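Histidine-containing Phosphotransfer Protein type 1, MtHPt1 (Medicago truncatula, PDB 3US6) probably relays phosphoryl groups, through an active histidine, from cytokinin sensor histidine kinases to B-type response regulators in plant hormone signalling. Local coordinates at residues A[8-11]-A[12-16]; A[131-134]-A[135-139]. All coordinates share one frame; numbering follows the deposited sequence. Where two conformers were deposited one is given.

In the fold
Contacts 1 and 2 are each a single run of helix, set in series along the chain: contact 1 lies in helix 3-19 near the N-terminus, contact 2 toward the C-terminal end of helix 109-142. Their centres are about 11 Å apart, about 17 and 16 Å respectively from the centre of the chain and on the same side of it. The two helices touch directly here: Trp10 NE1 lies 2.9 Å from Glu137 OE2, a probable hydrogen bond, and Tyr13 packs on Thr132. The first and last helices of this all-helical phosphotransfer protein are thereby joined by a polar link, with apolar packing beside it.

Contact 1. Residues A[8-11]-A[12-16]; sequences RQWV and DYIKS
Arg8 O is gripped twice: the backbone N of Asp12 donates to it at 3.0 Å, and a bridging water donates to the same oxygen at 3.2 Å. That water also donates to Asp12 OD1, 2.9 Å from its oxygen. With CG of Asp12 beside its own backbone N (chi1 -66°), the carboxylate folds back over the preceding turn, where OD1 can share the water with the carbonyl. The Arg8 guanidinium takes a separate partner, NH2 bonding to Gln5 OE1.

Three further i to i+4 backbone hydrogen bonds, Tyr13 N to Gln9 O, Ile14 N to Trp10 O and Lys15 N to Val11 O, continue the regular alpha-helical pattern of helix 3-19, the first helix of this helix-bundle phosphotransfer protein. On its buried side Trp10 and Ile14 lie alongside each other and point the same way. Ile14 CG2 makes a CH-pi contact over one face of the indole, 3.9 Å from the centroid of the six-membered ring and only 12° off its normal. The other branch reaches farther along the ring, bringing CD1 of Ile14 to 3.8 Å from Trp10 CZ2. Val11 CG2 sits at the edge of the indole, in its plane. Together, the methyl over the face and the bond from Trp10 NE1 to Glu137 OE2 of helix 109-142 would limit the tilt and rotation of the ring. Leu133 and Leu136 of that helix also pack on Trp10, while Phe27 and Gln31 of helix 25-32 touch Ile14.

Farther along, the side chain of Lys15 starts out close against the preceding turn, its CB 3.2 Å from Val11 O.

Contact 2. Residues A[131-134]-A[135-139]; sequences ETLL and RLEQQ
A bend at chi3 (-79°) folds the Arg135 side chain back along the helix, while Glu131, extended beyond CG with that atom beside the backbone N (chi1 -66°), brings its carboxylate near the guanidinium. This is an i to i+4 pairing of opposite charges on one alpha-helix, helix 109-142, the last of the helix bundle. It stops short of a salt bridge: Glu131 OE1 and Arg135 NH2 are 4.5 Å apart, and water fills the role of a direct bond. One water donates to Glu131 OE1 and accepts from Arg135 NH2, the latter at 2.7 Å. A second accepts from Arg135 NH1 at 3.0 Å, but its bond to Glu131 OE1 is weak. Both waters lie at the guanidinium edge, in its plane, whereas Glu131 O lies over the centre of one face, 3.8 Å above the plane. The flat group therefore covers a carbonyl already engaged by Arg135 N, and CB and CG of Arg135 also lie against that oxygen.

On another side of the helix, Glu137 passes obliquely across both Leu133 and Leu134. Its carboxylate spans the two leucines, with OE1 at 3.8 Å from Leu134 CD2 and OE2 near CG and CD2 of Leu133. Among these apolar neighbours OE2 has a polar partner, Trp10 NE1 of helix 3-19. Such a bond may favour the charged form of Glu137. The face that carries Thr132, Leu133 and Leu136 packs against helix 3-19, while Glu137 also touches Ile147 and Gln138 touches Glu40.

Leu134 O accepts from Gln138 N and from a water at 2.9 Å; that water donates also to Gln138 OE1, 2.6 Å away.

Contact 1. Residues A[8-11]-A[12-16]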
loop_
_atom_site.group_PDB
_atom_site.type_symbol
_atom_site.label_atom_id
_atom_site.label_comp_id
_atom_site.label_asym_id
_atom_site.label_seq_id
_atom_site.Cartn_x
_atom_site.Cartn_y
_atom_site.Cartn_z
ATOM N N ARG A 8 -14.813 17.266 -5.269
ATOM C CA ARG A 8 -13.763 17.699 -6.213
ATOM C C ARG A 8 -12.369 17.438 -5.637
ATOM O O ARG A 8 -11.468 16.966 -6.355
ATOM C CB ARG A 8 -13.930 19.173 -6.575
ATOM C CG ARG A 8 -15.152 19.491 -7.451
ATOM C CD ARG A 8 -15.178 20.994 -7.905
ATOM N NE ARG A 8 -15.391 21.938 -6.803
ATOM C CZ ARG A 8 -16.584 22.261 -6.312
ATOM N NH1 ARG A 8 -17.682 21.709 -6.819
ATOM N NH2 ARG A 8 -16.683 23.130 -5.307
ATOM N N GLN A 9 -12.173 17.663 -4.345
ATOM C CA GLN A 9 -10.913 17.362 -3.699
ATOM C C GLN A 9 -10.550 15.892 -3.754
ATOM O O GLN A 9 -9.419 15.567 -3.933
ATOM C CB GLN A 9 -10.955 17.786 -2.243
ATOM C CG GLN A 9 -11.091 19.250 -2.041
ATOM C CD GLN A 9 -11.235 19.601 -0.574
ATOM O OE1 GLN A 9 -11.921 18.951 0.169
ATOM N NE2 GLN A 9 -10.579 20.632 -0.181
ATOM N N TRP A 10 -11.537 15.039 -3.592
ATOM C CA TRP A 10 -11.345 13.598 -3.700
ATOM C C TRP A 10 -10.905 13.200 -5.078
ATOM O O TRP A 10 -9.936 12.458 -5.229
ATOM C CB TRP A 10 -12.668 12.843 -3.329
ATOM C CG TRP A 10 -12.595 11.312 -3.336
ATOM C CD1 TRP A 10 -12.292 10.518 -2.302
ATOM C CD2 TRP A 10 -12.764 10.441 -4.486
ATOM N NE1 TRP A 10 -12.278 9.190 -2.707
ATOM C CE2 TRP A 10 -12.517 9.138 -4.049
ATOM C CE3 TRP A 10 -13.063 10.660 -5.834
ATOM C CZ2 TRP A 10 -12.652 8.041 -4.886
ATOM C CZ3 TRP A 10 -13.143 9.592 -6.666
ATOM C CH2 TRP A 10 -12.949 8.303 -6.202
ATOM N N VAL A 11 -11.611 13.690 -6.073
ATOM C CA VAL A 11 -11.176 13.405 -7.450
ATOM C C VAL A 11 -9.724 13.783 -7.685
ATOM O O VAL A 11 -8.931 12.987 -8.217
ATOM C CB VAL A 11 -12.116 14.114 -8.472
ATOM C CG1 VAL A 11 -11.571 14.080 -9.889
ATOM C CG2 VAL A 11 -13.518 13.507 -8.398
ATOM N N ASP A 12 -9.388 15.012 -7.316
ATOM C CA ASP A 12 -8.045 15.508 -7.519
ATOM C C ASP A 12 -7.018 14.675 -6.710
ATOM O O ASP A 12 -5.904 14.394 -7.217
ATOM C CB ASP A 12 -7.919 17.001 -7.170
ATOM C CG ASP A 12 -8.717 17.892 -8.115
ATOM O OD1 ASP A 12 -9.076 17.432 -9.226
ATOM O OD2 ASP A 12 -8.977 19.058 -7.707
ATOM N N TYR A 13 -7.307 14.362 -5.450
ATOM C CA TYR A 13 -6.368 13.626 -4.608
ATOM C C TYR A 13 -6.129 12.221 -5.129
ATOM O O TYR A 13 -4.978 11.772 -5.288
ATOM C CB TYR A 13 -6.848 13.648 -3.162
ATOM C CG TYR A 13 -5.766 13.254 -2.159
ATOM C CD1 TYR A 13 -4.722 14.130 -1.881
ATOM C CD2 TYR A 13 -5.746 12.022 -1.547
ATOM C CE1 TYR A 13 -3.718 13.787 -0.994
ATOM C CE2 TYR A 13 -4.765 11.687 -0.639
ATOM C CZ TYR A 13 -3.759 12.576 -0.390
ATOM O OH TYR A 13 -2.806 12.167 0.531
ATOM N N ILE A 14 -7.200 11.496 -5.430
ATOM C CA ILE A 14 -7.034 10.130 -5.872
ATOM C C ILE A 14 -6.385 10.157 -7.264
ATOM O O ILE A 14 -5.557 9.256 -7.563
ATOM C CB ILE A 14 -8.336 9.314 -5.870
ATOM C CG1 ILE A 14 -7.965 7.818 -5.827
ATOM C CG2 ILE A 14 -9.303 9.676 -6.985
ATOM C CD1 ILE A 14 -9.150 6.882 -5.671
ATOM N N LYS A 15 -6.689 11.118 -8.114
ATOM C CA LYS A 15 -6.022 11.171 -9.388
ATOM C C LYS A 15 -4.523 11.346 -9.231
ATOM O O LYS A 15 -3.779 10.804 -9.986
ATOM C CB LYS A 15 -6.618 12.276 -10.250
ATOM C CG LYS A 15 -5.966 12.446 -11.564
ATOM C CD LYS A 15 -6.946 12.935 -12.645
ATOM C CE LYS A 15 -8.003 13.841 -12.125
ATOM N NZ LYS A 15 -8.289 14.938 -13.124
ATOM N N SER A 16 -4.097 12.125 -8.252
ATOM C CA SER A 16 -2.653 12.268 -8.017
ATOM C C SER A 16 -2.068 10.942 -7.609
ATOM O O SER A 16 -0.983 10.596 -8.027
ATOM C CB SER A 16 -2.383 13.340 -6.952
ATOM O OG SER A 16 -2.698 12.973 -5.599
HETATM O O HOH W 1 -11.906 17.785 -9.456
#

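Contact 2. Residues A[131-134]-A[135-139]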
loop_
_atom_site.group_PDB
_atom_site.type_symbol
_atom_site.label_atom_id
_atom_site.label_comp_id
_atom_site.label_asym_id
_atom_site.label_seq_id
_atom_site.Cartn_x
_atom_site.Cartn_y
_atom_site.Cartn_z
ATOM N N GLU A 131 -5.014 6.863 4.281
ATOM C CA GLU A 131 -5.736 7.360 5.471
ATOM C C GLU A 131 -6.421 8.680 5.126
ATOM O O GLU A 131 -7.555 8.930 5.538
ATOM C CB GLU A 131 -4.829 7.454 6.662
ATOM C CG GLU A 131 -4.379 6.091 7.092
ATOM C CD GLU A 131 -3.428 6.159 8.279
ATOM O OE1 GLU A 131 -2.692 7.158 8.482
ATOM O OE2 GLU A 131 -3.275 5.155 9.006
ATOM N N THR A 132 -5.700 9.567 4.483
ATOM C CA THR A 132 -6.237 10.854 4.035
ATOM C C THR A 132 -7.449 10.642 3.073
ATOM O O THR A 132 -8.506 11.273 3.210
ATOM C CB THR A 132 -5.171 11.736 3.414
ATOM O OG1 THR A 132 -4.261 12.098 4.451
ATOM C CG2 THR A 132 -5.747 13.011 2.750
ATOM N N LEU A 133 -7.291 9.805 2.072
ATOM C CA LEU A 133 -8.358 9.499 1.135
ATOM C C LEU A 133 -9.593 8.951 1.857
ATOM O O LEU A 133 -10.709 9.408 1.607
ATOM C CB LEU A 133 -7.808 8.497 0.113
ATOM C CG LEU A 133 -8.795 8.197 -1.015
ATOM C CD1 LEU A 133 -8.864 9.326 -1.991
ATOM C CD2 LEU A 133 -8.405 6.869 -1.698
ATOM N N LEU A 134 -9.368 7.968 2.739
ATOM C CA LEU A 134 -10.472 7.325 3.484
ATOM C C LEU A 134 -11.168 8.294 4.457
ATOM O O LEU A 134 -12.400 8.249 4.606
ATOM C CB LEU A 134 -9.989 6.065 4.167
ATOM C CG LEU A 134 -9.716 4.983 3.128
ATOM C CD1 LEU A 134 -9.014 3.832 3.791
ATOM C CD2 LEU A 134 -11.027 4.486 2.432
ATOM N N ARG A 135 -10.396 9.183 5.074
ATOM C CA ARG A 135 -10.959 10.219 5.935
ATOM C C ARG A 135 -11.860 11.180 5.154
ATOM O O ARG A 135 -12.922 11.577 5.634
ATOM C CB ARG A 135 -9.844 10.998 6.636
ATOM C CG ARG A 135 -9.368 10.367 7.934
ATOM C CD ARG A 135 -8.598 11.365 8.784
ATOM N NE ARG A 135 -7.226 11.538 8.315
ATOM C CZ ARG A 135 -6.220 10.729 8.630
ATOM N NH1 ARG A 135 -6.430 9.683 9.419
ATOM N NH2 ARG A 135 -5.004 10.963 8.158
ATOM N N LEU A 136 -11.428 11.547 3.950
ATOM C CA LEU A 136 -12.192 12.445 3.085
ATOM C C LEU A 136 -13.502 11.755 2.652
ATOM O O LEU A 136 -14.583 12.331 2.689
ATOM C CB LEU A 136 -11.382 12.846 1.865
ATOM C CG LEU A 136 -12.083 13.806 0.900
ATOM C CD1 LEU A 136 -12.544 15.054 1.599
ATOM C CD2 LEU A 136 -11.112 14.157 -0.210
ATOM N N GLU A 137 -13.414 10.485 2.251
ATOM C CA GLU A 137 -14.592 9.724 1.917
ATOM C C GLU A 137 -15.593 9.710 3.088
ATOM O O GLU A 137 -16.787 9.837 2.877
ATOM C CB GLU A 137 -14.262 8.288 1.541
ATOM C CG GLU A 137 -13.526 8.204 0.233
ATOM C CD GLU A 137 -13.267 6.782 -0.285
ATOM O OE1 GLU A 137 -13.832 5.789 0.242
ATOM O OE2 GLU A 137 -12.494 6.660 -1.300
ATOM N N GLN A 138 -15.107 9.437 4.295
ATOM C CA GLN A 138 -15.998 9.409 5.446
ATOM C C GLN A 138 -16.693 10.754 5.623
ATOM O O GLN A 138 -17.877 10.848 5.960
ATOM C CB GLN A 138 -15.246 9.052 6.733
ATOM C CG GLN A 138 -14.628 7.689 6.788
ATOM C CD GLN A 138 -15.562 6.512 7.043
ATOM O OE1 GLN A 138 -15.108 5.358 6.974
ATOM N NE2 GLN A 138 -16.823 6.772 7.398
ATOM N N GLN A 139 -15.961 11.843 5.381
ATOM C CA GLN A 139 -16.559 13.183 5.487
ATOM C C GLN A 139 -17.628 13.437 4.418
ATOM O O GLN A 139 -18.731 13.931 4.714
ATOM C CB GLN A 139 -15.491 14.275 5.436
ATOM C CG GLN A 139 -14.570 14.234 6.596
ATOM C CD GLN A 139 -13.199 14.926 6.376
ATOM O OE1 GLN A 139 -12.904 15.490 5.304
ATOM N NE2 GLN A 139 -12.335 14.793 7.365
HETATM O O HOH W 2 -2.564 9.905 8.246
HETATM O O HOH W 3 -4.314 8.086 10.811
HETATM O O HOH W 4 -13.373 5.538 5.003
#